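Local coordinates for protein peptide methionine sulfoxide reductase MsrA (Corynebacterium diphtheriae, PDB 4D7L) that probably reduces methionine S-sulfoxides in oxidised proteins back to methionine, a thiol-disulfide repair reaction centred on an active-site cysteine, at residues K78-W81 / E82-G85; P101-R104 / E105-G109; Q168-Q171 / R172-I176; M209-D212 / E213-Q216. All blocks are in the same frame, centred on the assembly; numbering follows the deposited sequence. Where two conformers were deposited one is given.

Interaction 1 (K78-W81 / E82-G85); sequences KLFW and ETPG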
loop_
_atom_site.group_PDB
_atom_site.type_symbol
_atom_site.label_atom_id
_atom_site.label_comp_id
_atom_site.label_asym_id
_atom_site.label_seq_id
_atom_site.Cartn_x
_atom_site.Cartn_y
_atom_site.Cartn_z
ATOM N N LYS A 78 5.453 1.560 8.254
ATOM C CA LYS A 78 5.778 2.023 9.616
ATOM C C LYS A 78 4.571 2.726 10.238
ATOM O O LYS A 78 4.239 2.500 11.411
ATOM C CB LYS A 78 7.015 2.939 9.588
ATOM C CG LYS A 78 7.489 3.488 10.966
ATOM C CD LYS A 78 8.826 4.230 10.762
ATOM C CE LYS A 78 9.321 5.044 11.967
ATOM N NZ LYS A 78 8.985 4.493 13.294
ATOM N N LEU A 79 3.914 3.570 9.450
ATOM C CA LEU A 79 2.709 4.275 9.902
ATOM C C LEU A 79 1.677 3.300 10.442
ATOM O O LEU A 79 1.076 3.503 11.513
ATOM C CB LEU A 79 2.099 5.065 8.735
ATOM C CG LEU A 79 0.784 5.775 9.064
ATOM C CD1 LEU A 79 1.085 7.022 9.910
ATOM C CD2 LEU A 79 0.023 6.109 7.799
ATOM N N PHE A 80 1.472 2.217 9.707
ATOM C CA PHE A 80 0.439 1.283 10.133
ATOM C C PHE A 80 0.878 0.305 11.219
ATOM O O PHE A 80 0.073 0.020 12.116
ATOM C CB PHE A 80 -0.122 0.538 8.909
ATOM C CG PHE A 80 -1.045 1.397 8.098
ATOM C CD1 PHE A 80 -2.301 1.720 8.602
ATOM C CD2 PHE A 80 -0.642 1.943 6.882
ATOM C CE1 PHE A 80 -3.159 2.562 7.898
ATOM C CE2 PHE A 80 -1.505 2.779 6.149
ATOM C CZ PHE A 80 -2.759 3.095 6.664
ATOM N N TRP A 81 2.128 -0.175 11.229
ATOM C CA TRP A 81 2.463 -1.115 12.314
ATOM C C TRP A 81 2.504 -0.382 13.648
ATOM O O TRP A 81 2.378 -1.002 14.702
ATOM C CB TRP A 81 3.781 -1.915 12.084
ATOM C CG TRP A 81 5.100 -1.226 12.357
ATOM C CD1 TRP A 81 5.565 -0.731 13.557
ATOM C CD2 TRP A 81 6.180 -1.094 11.427
ATOM N NE1 TRP A 81 6.851 -0.224 13.396
ATOM C CE2 TRP A 81 7.248 -0.449 12.098
ATOM C CE3 TRP A 81 6.337 -1.446 10.072
ATOM C CZ2 TRP A 81 8.458 -0.130 11.457
ATOM C CZ3 TRP A 81 7.536 -1.124 9.428
ATOM C CH2 TRP A 81 8.588 -0.486 10.126
ATOM N N GLU A 82 2.664 0.936 13.608
ATOM C CA GLU A 82 2.636 1.727 14.844
ATOM C C GLU A 82 1.229 2.140 15.264
ATOM O O GLU A 82 1.048 2.781 16.293
ATOM C CB GLU A 82 3.526 2.964 14.687
ATOM C CG GLU A 82 5.019 2.555 14.657
ATOM C CD GLU A 82 5.989 3.724 14.558
ATOM O OE1 GLU A 82 5.543 4.863 14.275
ATOM O OE2 GLU A 82 7.208 3.477 14.737
ATOM N N THR A 83 0.228 1.743 14.495
ATOM C CA THR A 83 -1.151 2.093 14.837
ATOM C C THR A 83 -1.776 1.123 15.825
ATOM O O THR A 83 -1.768 -0.073 15.578
ATOM C CB THR A 83 -2.019 2.119 13.577
ATOM O OG1 THR A 83 -1.486 3.089 12.676
ATOM C CG2 THR A 83 -3.459 2.483 13.932
ATOM N N PRO A 84 -2.328 1.629 16.945
ATOM C CA PRO A 84 -2.984 0.707 17.881
ATOM C C PRO A 84 -4.096 -0.100 17.194
ATOM O O PRO A 84 -4.910 0.456 16.449
ATOM C CB PRO A 84 -3.549 1.637 18.959
ATOM C CG PRO A 84 -2.674 2.883 18.877
ATOM C CD PRO A 84 -2.381 3.024 17.407
ATOM N N GLY A 85 -4.085 -1.407 17.427
ATOM C CA GLY A 85 -5.058 -2.335 16.878
ATOM C C GLY A 85 -4.565 -3.100 15.655
ATOM O O GLY A 85 -5.167 -4.092 15.262
HETATM O O HOH W 1 8.271 1.213 15.352
HETATM O O HOH W 2 0.259 -1.881 16.345
#
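Lys78 and Glu82, one helical turn apart, are joined by a short salt bridge, Lys78 NZ to Glu82 OE2 at 2.5 Å. The ammonium comes to the syn side of this oxygen but stands 33° out of the carboxylate plane. Lys78 leaves its CA with CG anti to the backbone N and runs extended to CE; a final bend at chi4 (33°) turns NZ onto the acid. Glu82 OE2 is gripped a second time, by a water that donates to it at 2.6 Å, accepts from Trp81 NE1 at 2.8 Å and lies in the plane of the indole at its edge. OE2 thus links the ammonium directly and the indole N-H through a water. The backbone closes the turn: Glu82 N donates to Lys78 O, and Thr83 N donates to Phe80 O. Thr83 OG1 donates to Leu79 O at 2.8 Å and so satisfies one more carbonyl of the last turn. A second water spans Trp81 O and Thr83 O. Packing follows outward. A chi1 of 79° swings the Trp81 indole back along the helix, and Lys78 CA lies 3.4 Å above one ring face, offset toward the rim. Glu82 runs alongside the indole, CG touching Trp81 CD1 at 3.5 Å, with the carboxylate almost perpendicular to the ring. Phe80 packs on Leu131 and Ala135 of helix 128-137. This is a helix C-terminus finished by side-chain and water bonds, where helix 73-81 leads into strand 86-94 in a split beta-alpha-beta unit; the predicted active-site Cys72 immediately precedes that helix.

Interaction 2 (P101-R104 / E105-G109); sequences PTYR and ETCTG. With CAC (cacodylate ion), chain D.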
loop_
_atom_site.group_PDB
_atom_site.type_symbol
_atom_site.label_atom_id
_atom_site.label_comp_id
_atom_site.label_asym_id
_atom_site.label_seq_id
_atom_site.Cartn_x
_atom_site.Cartn_y
_atom_site.Cartn_z
ATOM N N PRO A 101 5.826 -10.501 -8.896
ATOM C CA PRO A 101 6.899 -9.639 -9.401
ATOM C C PRO A 101 8.004 -9.439 -8.359
ATOM O O PRO A 101 7.716 -9.450 -7.171
ATOM C CB PRO A 101 6.179 -8.315 -9.666
ATOM C CG PRO A 101 5.098 -8.266 -8.586
ATOM C CD PRO A 101 4.623 -9.729 -8.508
ATOM N N THR A 102 9.247 -9.300 -8.805
ATOM C CA THR A 102 10.303 -8.792 -7.937
ATOM C C THR A 102 10.135 -7.289 -7.793
ATOM O O THR A 102 9.444 -6.657 -8.587
ATOM C CB THR A 102 11.693 -9.059 -8.498
ATOM O OG1 THR A 102 11.839 -8.339 -9.730
ATOM C CG2 THR A 102 11.900 -10.554 -8.766
ATOM N N TYR A 103 10.778 -6.713 -6.790
ATOM C CA TYR A 103 10.760 -5.273 -6.623
ATOM C C TYR A 103 11.319 -4.579 -7.865
ATOM O O TYR A 103 10.760 -3.589 -8.374
ATOM C CB TYR A 103 11.571 -4.894 -5.381
ATOM C CG TYR A 103 11.670 -3.404 -5.146
ATOM C CD1 TYR A 103 10.538 -2.657 -4.813
ATOM C CD2 TYR A 103 12.901 -2.755 -5.206
ATOM C CE1 TYR A 103 10.631 -1.278 -4.555
ATOM C CE2 TYR A 103 13.001 -1.393 -4.957
ATOM C CZ TYR A 103 11.860 -0.665 -4.632
ATOM O OH TYR A 103 11.956 0.686 -4.380
ATOM N N ARG A 104 12.420 -5.109 -8.369
ATOM C CA ARG A 104 13.040 -4.478 -9.529
ATOM C C ARG A 104 12.054 -4.488 -10.693
ATOM O O ARG A 104 11.901 -3.493 -11.387
ATOM C CB ARG A 104 14.343 -5.192 -9.908
ATOM C CG ARG A 104 15.002 -4.651 -11.174
ATOM C CD ARG A 104 16.309 -5.399 -11.476
ATOM N NE ARG A 104 17.289 -5.243 -10.403
ATOM C CZ ARG A 104 18.111 -4.203 -10.290
ATOM N NH1 ARG A 104 18.092 -3.233 -11.197
ATOM N NH2 ARG A 104 18.966 -4.141 -9.277
ATOM N N GLU A 105 11.327 -5.585 -10.873
ATOM C CA GLU A 105 10.320 -5.603 -11.939
ATOM C C GLU A 105 9.235 -4.534 -11.740
ATOM O O GLU A 105 8.859 -3.828 -12.683
ATOM C CB GLU A 105 9.679 -6.990 -12.028
ATOM C CG GLU A 105 10.626 -8.013 -12.630
ATOM C CD GLU A 105 10.085 -9.430 -12.598
ATOM O OE1 GLU A 105 9.261 -9.760 -11.713
ATOM O OE2 GLU A 105 10.508 -10.219 -13.465
ATOM N N THR A 106 8.724 -4.427 -10.523
ATOM C CA THR A 106 7.660 -3.474 -10.248
ATOM C C THR A 106 8.132 -2.038 -10.525
ATOM O O THR A 106 7.377 -1.234 -11.079
ATOM C CB THR A 106 7.162 -3.600 -8.793
ATOM O OG1 THR A 106 6.626 -4.916 -8.598
ATOM C CG2 THR A 106 6.102 -2.557 -8.479
ATOM N N CYS A 107 9.386 -1.737 -10.186
ATOM C CA CYS A 107 9.922 -0.385 -10.380
ATOM C C CYS A 107 10.020 0.008 -11.850
ATOM O O CYS A 107 10.147 1.199 -12.145
ATOM C CB CYS A 107 11.303 -0.234 -9.727
ATOM S SG CYS A 107 11.243 -0.399 -7.930
ATOM N N THR A 108 9.951 -0.956 -12.776
ATOM C CA THR A 108 9.939 -0.605 -14.212
ATOM C C THR A 108 8.628 0.026 -14.678
ATOM O O THR A 108 8.541 0.560 -15.799
ATOM C CB THR A 108 10.172 -1.825 -15.126
ATOM O OG1 THR A 108 9.039 -2.692 -15.042
ATOM C CG2 THR A 108 11.451 -2.584 -14.723
ATOM N N GLY A 109 7.590 -0.109 -13.860
ATOM C CA GLY A 109 6.253 0.329 -14.236
ATOM C C GLY A 109 5.521 -0.685 -15.109
ATOM O O GLY A 109 4.372 -0.473 -15.458
HETATM AS AS CAC D . 10.342 2.915 -2.660
HETATM O O1 CAC D . 9.901 2.281 -4.220
HETATM O O2 CAC D . 9.545 4.440 -2.407
HETATM C C1 CAC D . 12.286 3.172 -2.584
HETATM C C2 CAC D . 9.794 1.651 -1.262
#
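Thr102 O accepts from Thr106 N and Tyr103 O from Cys107 N, the i to i+4 bonds that open the short helix 103-107. Thr102 is its N-cap, and with Glu105 it makes a reciprocal capping box. Thr102 OG1 takes the N-H of Glu105 at 3.0 Å, while Glu105 OE1 takes the N-H of Thr102 at 2.9 Å. The threonine hydroxyl sits between its backbone N and carbonyl carbon (chi1 64°), which turns it over the first helical turn. Glu105 runs extended past it: CG passes 3.2 Å from Thr102 OG1, and OE1 is met on its anti side, 34° out of the carboxylate plane, ending 3.3 Å from Pro101 CA. One turn further on, Cys107 SG lies over a face of the Tyr103 ring, 3.5 Å from the centroid and only 17° off the ring normal, a sulfur-aromatic contact. The Tyr103 hydroxyl donates to O1 of a cacodylate ion, probably from the crystallisation liquor, at 2.6 Å; that oxygen lies in the ring plane, and the ion is also bound by Tyr155 OH. At the far end Thr108 OG1 and Thr108 N both donate to Glu105 O. The box pays for two N-H groups at the helix start, ahead of the first i to i+4 bond, and the phenol, with sulfur over one face, offers its hydroxyl to an anionic oxygen.

Interaction 3 (Q168-Q171 / R172-I176); sequences QQAQ and RAREI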
loop_
_atom_site.group_PDB
_atom_site.type_symbol
_atom_site.label_atom_id
_atom_site.label_comp_id
_atom_site.label_asym_id
_atom_site.label_seq_id
_atom_site.Cartn_x
_atom_site.Cartn_y
_atom_site.Cartn_z
ATOM N N GLN A 168 -18.826 -5.032 0.068
ATOM C CA GLN A 168 -19.456 -4.081 0.972
ATOM C C GLN A 168 -18.416 -3.147 1.599
ATOM O O GLN A 168 -18.663 -1.937 1.749
ATOM C CB GLN A 168 -20.234 -4.800 2.085
ATOM C CG GLN A 168 -21.465 -5.557 1.610
ATOM C CD GLN A 168 -21.138 -6.847 0.842
ATOM O OE1 GLN A 168 -19.992 -7.317 0.826
ATOM N NE2 GLN A 168 -22.153 -7.418 0.194
ATOM N N GLN A 169 -17.261 -3.700 1.975
ATOM C CA GLN A 169 -16.192 -2.869 2.525
ATOM C C GLN A 169 -15.668 -1.889 1.460
ATOM O O GLN A 169 -15.352 -0.737 1.767
ATOM C CB GLN A 169 -15.060 -3.744 3.059
ATOM C CG GLN A 169 -15.489 -4.668 4.203
ATOM C CD GLN A 169 -15.569 -3.978 5.548
ATOM O OE1 GLN A 169 -16.456 -3.161 5.794
ATOM N NE2 GLN A 169 -14.635 -4.314 6.436
ATOM N N ALA A 170 -15.574 -2.332 0.206
ATOM C CA ALA A 170 -15.156 -1.414 -0.861
ATOM C C ALA A 170 -16.157 -0.256 -0.979
ATOM O O ALA A 170 -15.784 0.916 -1.078
ATOM C CB ALA A 170 -15.030 -2.142 -2.184
ATOM N N GLN A 171 -17.439 -0.580 -0.930
ATOM C CA GLN A 171 -18.448 0.470 -0.998
ATOM C C GLN A 171 -18.312 1.421 0.192
ATOM O O GLN A 171 -18.448 2.641 0.079
ATOM C CB GLN A 171 -19.852 -0.151 -1.040
ATOM C CG GLN A 171 -20.943 0.880 -1.318
ATOM C CD GLN A 171 -20.595 1.797 -2.498
ATOM O OE1 GLN A 171 -20.034 1.361 -3.518
ATOM N NE2 GLN A 171 -20.935 3.073 -2.358
ATOM N N ARG A 172 -18.014 0.850 1.344
ATOM C CA ARG A 172 -17.825 1.641 2.533
ATOM C C ARG A 172 -16.610 2.589 2.398
ATOM O O ARG A 172 -16.666 3.754 2.786
ATOM C CB ARG A 172 -17.708 0.677 3.706
ATOM C CG ARG A 172 -17.608 1.274 5.022
ATOM C CD ARG A 172 -17.992 0.228 6.061
ATOM N NE ARG A 172 -18.191 0.897 7.324
ATOM C CZ ARG A 172 -19.369 1.110 7.890
ATOM N NH1 ARG A 172 -20.490 0.641 7.338
ATOM N NH2 ARG A 172 -19.410 1.772 9.040
ATOM N N ALA A 173 -15.514 2.097 1.832
ATOM C CA ALA A 173 -14.343 2.942 1.616
ATOM C C ALA A 173 -14.668 4.071 0.636
ATOM O O ALA A 173 -14.275 5.233 0.830
ATOM C CB ALA A 173 -13.174 2.097 1.121
ATOM N N ARG A 174 -15.414 3.747 -0.418
ATOM C CA ARG A 174 -15.820 4.780 -1.357
ATOM C C ARG A 174 -16.615 5.887 -0.665
ATOM O O ARG A 174 -16.438 7.062 -1.000
ATOM C CB ARG A 174 -16.637 4.187 -2.508
ATOM C CG ARG A 174 -15.794 3.258 -3.408
ATOM C CD ARG A 174 -16.621 2.671 -4.567
ATOM N NE ARG A 174 -15.850 1.588 -5.196
ATOM C CZ ARG A 174 -16.223 0.317 -5.189
ATOM N NH1 ARG A 174 -17.368 -0.023 -4.607
ATOM N NH2 ARG A 174 -15.453 -0.612 -5.759
ATOM N N GLU A 175 -17.508 5.525 0.255
ATOM C CA GLU A 175 -18.277 6.543 0.978
ATOM C C GLU A 175 -17.385 7.433 1.827
ATOM O O GLU A 175 -17.632 8.625 1.962
ATOM C CB GLU A 175 -19.371 5.955 1.881
ATOM C CG GLU A 175 -20.576 5.488 1.115
ATOM C CD GLU A 175 -21.723 5.028 2.005
ATOM O OE1 GLU A 175 -21.951 5.624 3.098
ATOM O OE2 GLU A 175 -22.349 4.018 1.629
ATOM N N ILE A 176 -16.424 6.826 2.507
ATOM C CA ILE A 176 -15.511 7.614 3.311
ATOM C C ILE A 176 -14.702 8.488 2.377
ATOM O O ILE A 176 -14.616 9.703 2.548
ATOM C CB ILE A 176 -14.593 6.739 4.155
ATOM C CG1 ILE A 176 -15.400 6.011 5.221
ATOM C CG2 ILE A 176 -13.517 7.573 4.820
ATOM C CD1 ILE A 176 -14.620 4.924 5.947
#
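Arg174 and Gln171, three residues apart on helix 166-186, supply the side-chain hydrogen bond of this contact: Arg174 NH1 donates to Gln171 OE1 at 3.2 Å. The amide oxygen lies almost in the guanidinium plane, at its edge, although the donor is tilted 32° from the plane of the amide carbonyl. Gln171 bends at chi2 (48°) to bring OE1 round, and its chain crosses the extended arginine at about a right angle. The other amino group, Arg174 NH2, has its strongest partner in Ile196 O of strand 195-198. Charge pairing involves Arg172, whose NE makes a salt bridge to Asp129 of helix 128-137.

The backbone bonds are regular i to i+4 helix bonds, from Arg172 N to Gln168 O at 2.9 Å through to Glu175 N to Gln171 O at 3.0 Å. Van der Waals contacts are few. Gln169 and Arg172 run side by side, with Gln169 OE1 3.7 Å from Arg172 CD. Arg174 CG rests 3.3 Å from Ala170 O, and Arg174 NH2 passes 3.9 Å from Ala170 CB. Ala170 and Ala173 touch Pro198 and Ile196 of strand 195-198, respectively.

Within the beta-alpha-beta unit of strand 158-161, helix 166-186 and strand 195-198, Arg174 therefore divides its N-H groups between its own helix and a strand carbonyl, while Arg172 pairs its charge with Asp129 of the neighbouring helix.

Interaction 4 (M209-D212 / E213-Q216); sequences MAED and EHQQ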
loop_
_atom_site.group_PDB
_atom_site.type_symbol
_atom_site.label_atom_id
_atom_site.label_comp_id
_atom_site.label_asym_id
_atom_site.label_seq_id
_atom_site.Cartn_x
_atom_site.Cartn_y
_atom_site.Cartn_z
ATOM N N MET A 209 3.875 -10.497 -1.772
ATOM C CA MET A 209 4.836 -9.898 -0.851
ATOM C C MET A 209 6.120 -9.522 -1.547
ATOM O O MET A 209 6.615 -10.282 -2.372
ATOM C CB MET A 209 5.171 -10.849 0.301
ATOM C CG MET A 209 4.045 -11.163 1.242
ATOM S SD MET A 209 4.684 -12.146 2.636
ATOM C CE MET A 209 5.519 -10.918 3.618
ATOM N N ALA A 210 6.682 -8.371 -1.167
ATOM C CA ALA A 210 8.010 -7.971 -1.610
ATOM C C ALA A 210 9.085 -8.814 -0.911
ATOM O O ALA A 210 8.798 -9.479 0.083
ATOM C CB ALA A 210 8.227 -6.475 -1.334
ATOM N N GLU A 211 10.318 -8.747 -1.420
ATOM C CA GLU A 211 11.464 -9.422 -0.833
ATOM C C GLU A 211 11.600 -9.146 0.664
ATOM O O GLU A 211 11.159 -8.114 1.154
ATOM C CB GLU A 211 12.760 -8.968 -1.542
ATOM C CG GLU A 211 12.900 -9.493 -2.994
ATOM C CD GLU A 211 12.184 -8.620 -4.047
ATOM O OE1 GLU A 211 11.339 -7.763 -3.694
ATOM O OE2 GLU A 211 12.477 -8.804 -5.243
ATOM N N ASP A 212 12.225 -10.070 1.380
ATOM C CA ASP A 212 12.425 -9.940 2.830
ATOM C C ASP A 212 13.050 -8.606 3.281
ATOM O O ASP A 212 12.685 -8.037 4.323
ATOM C CB ASP A 212 13.299 -11.108 3.310
ATOM C CG ASP A 212 13.559 -11.071 4.812
ATOM O OD1 ASP A 212 12.597 -11.247 5.597
ATOM O OD2 ASP A 212 14.728 -10.864 5.197
ATOM N N GLU A 213 13.990 -8.105 2.489
ATOM C CA GLU A 213 14.689 -6.863 2.801
ATOM C C GLU A 213 13.742 -5.681 2.947
ATOM O O GLU A 213 14.029 -4.744 3.704
ATOM C CB GLU A 213 15.738 -6.543 1.711
ATOM C CG GLU A 213 16.937 -7.479 1.721
ATOM C CD GLU A 213 16.666 -8.873 1.107
ATOM O OE1 GLU A 213 15.614 -9.091 0.455
ATOM O OE2 GLU A 213 17.525 -9.766 1.294
ATOM N N HIS A 214 12.633 -5.693 2.205
ATOM C CA HIS A 214 11.654 -4.592 2.275
ATOM C C HIS A 214 10.755 -4.637 3.513
ATOM O O HIS A 214 10.185 -3.615 3.910
ATOM C CB HIS A 214 10.758 -4.588 1.016
ATOM C CG HIS A 214 11.498 -4.215 -0.231
ATOM N ND1 HIS A 214 11.658 -2.907 -0.632
ATOM C CD2 HIS A 214 12.157 -4.974 -1.138
ATOM C CE1 HIS A 214 12.385 -2.872 -1.735
ATOM N NE2 HIS A 214 12.681 -4.115 -2.078
ATOM N N GLN A 215 10.589 -5.820 4.089
ATOM C CA GLN A 215 9.675 -5.992 5.219
ATOM C C GLN A 215 10.231 -5.280 6.429
ATOM O O GLN A 215 11.322 -5.592 6.867
ATOM C CB GLN A 215 9.461 -7.485 5.510
ATOM C CG GLN A 215 9.041 -8.281 4.260
ATOM C CD GLN A 215 7.715 -7.780 3.661
ATOM O OE1 GLN A 215 6.845 -7.309 4.391
ATOM N NE2 GLN A 215 7.546 -7.917 2.336
ATOM N N GLN A 216 9.487 -4.305 6.940
ATOM C CA GLN A 216 9.945 -3.458 8.049
ATOM C C GLN A 216 11.308 -2.839 7.769
ATOM O O GLN A 216 12.150 -2.726 8.658
ATOM C CB GLN A 216 9.985 -4.253 9.361
ATOM C CG GLN A 216 8.621 -4.813 9.784
ATOM C CD GLN A 216 8.374 -6.205 9.232
ATOM O OE1 GLN A 216 9.124 -7.134 9.527
ATOM N NE2 GLN A 216 7.324 -6.355 8.430
#
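Gln215 folds back over the Ala210 to Asp212 backbone and against the Met209 side chain, and each atom of its own side chain finds a neighbour there. CB lies 3.5 Å from Asp212 O. CG, placed beside the backbone N, sits over two carbonyl oxygens, Asp212 O and Glu211 O, the latter at 3.8 Å. A bend at chi2 (-61°) then brings the amide beside the methyl of Met209, whose own chain bends at its end and crosses at about a right angle. Met209 CE touches Gln215 CD at 3.8 Å and lies close to OE1 as well. At the tip, Gln215 NE2 donates to Ala210 O at 3.0 Å. The acceptor is nearly in the amide plane, but the amide N stands 48° above the plane of the Ala210 carbonyl, well off its lone pairs. NE2 also donates to Val91 O of strand 86-94, so this buried nitrogen has two carbonyl acceptors.

The backbone here makes two overlapping i to i+3 turns, His214 N to Glu211 O at 3.0 Å and Gln215 N to Asp212 O. They turn the chain between the short edge strand 208-209 of the mixed sheet and helix 217-220.

His214 CB packs against Ala210 CB at 3.9 Å. The imidazole is held by a bond between its ND1 and NE1 of Trp74, two residues beyond the predicted active-site Cys72. Glu213 bends at chi2 and curls back, bringing OE1 to 3.5 Å from Glu211 CB.

Interactions 2 and 4 meet directly, their centres about 13 Å apart. Glu211 OE2 lies 3.1 Å from Tyr103 N, a probable hydrogen bond, and Tyr103 CG comes 3.3 Å from His214 NE2. The side chains of Tyr103 and His214 lie about 7 and 8 Å from that of the predicted active-site Cys72, which is disulfide-bonded to Cys226 in this crystal. The cacodylate, probably from the crystallisation liquor, is about 5 Å from the His214 side chain and may mark a pocket. Interaction 1 touches interaction 4 through Trp81 CZ3 and Gln216 CA, 3.6 Å apart. Interaction 3 stands apart, its centre about 29 Å from that of interaction 4 and 21 Å from interaction 1's.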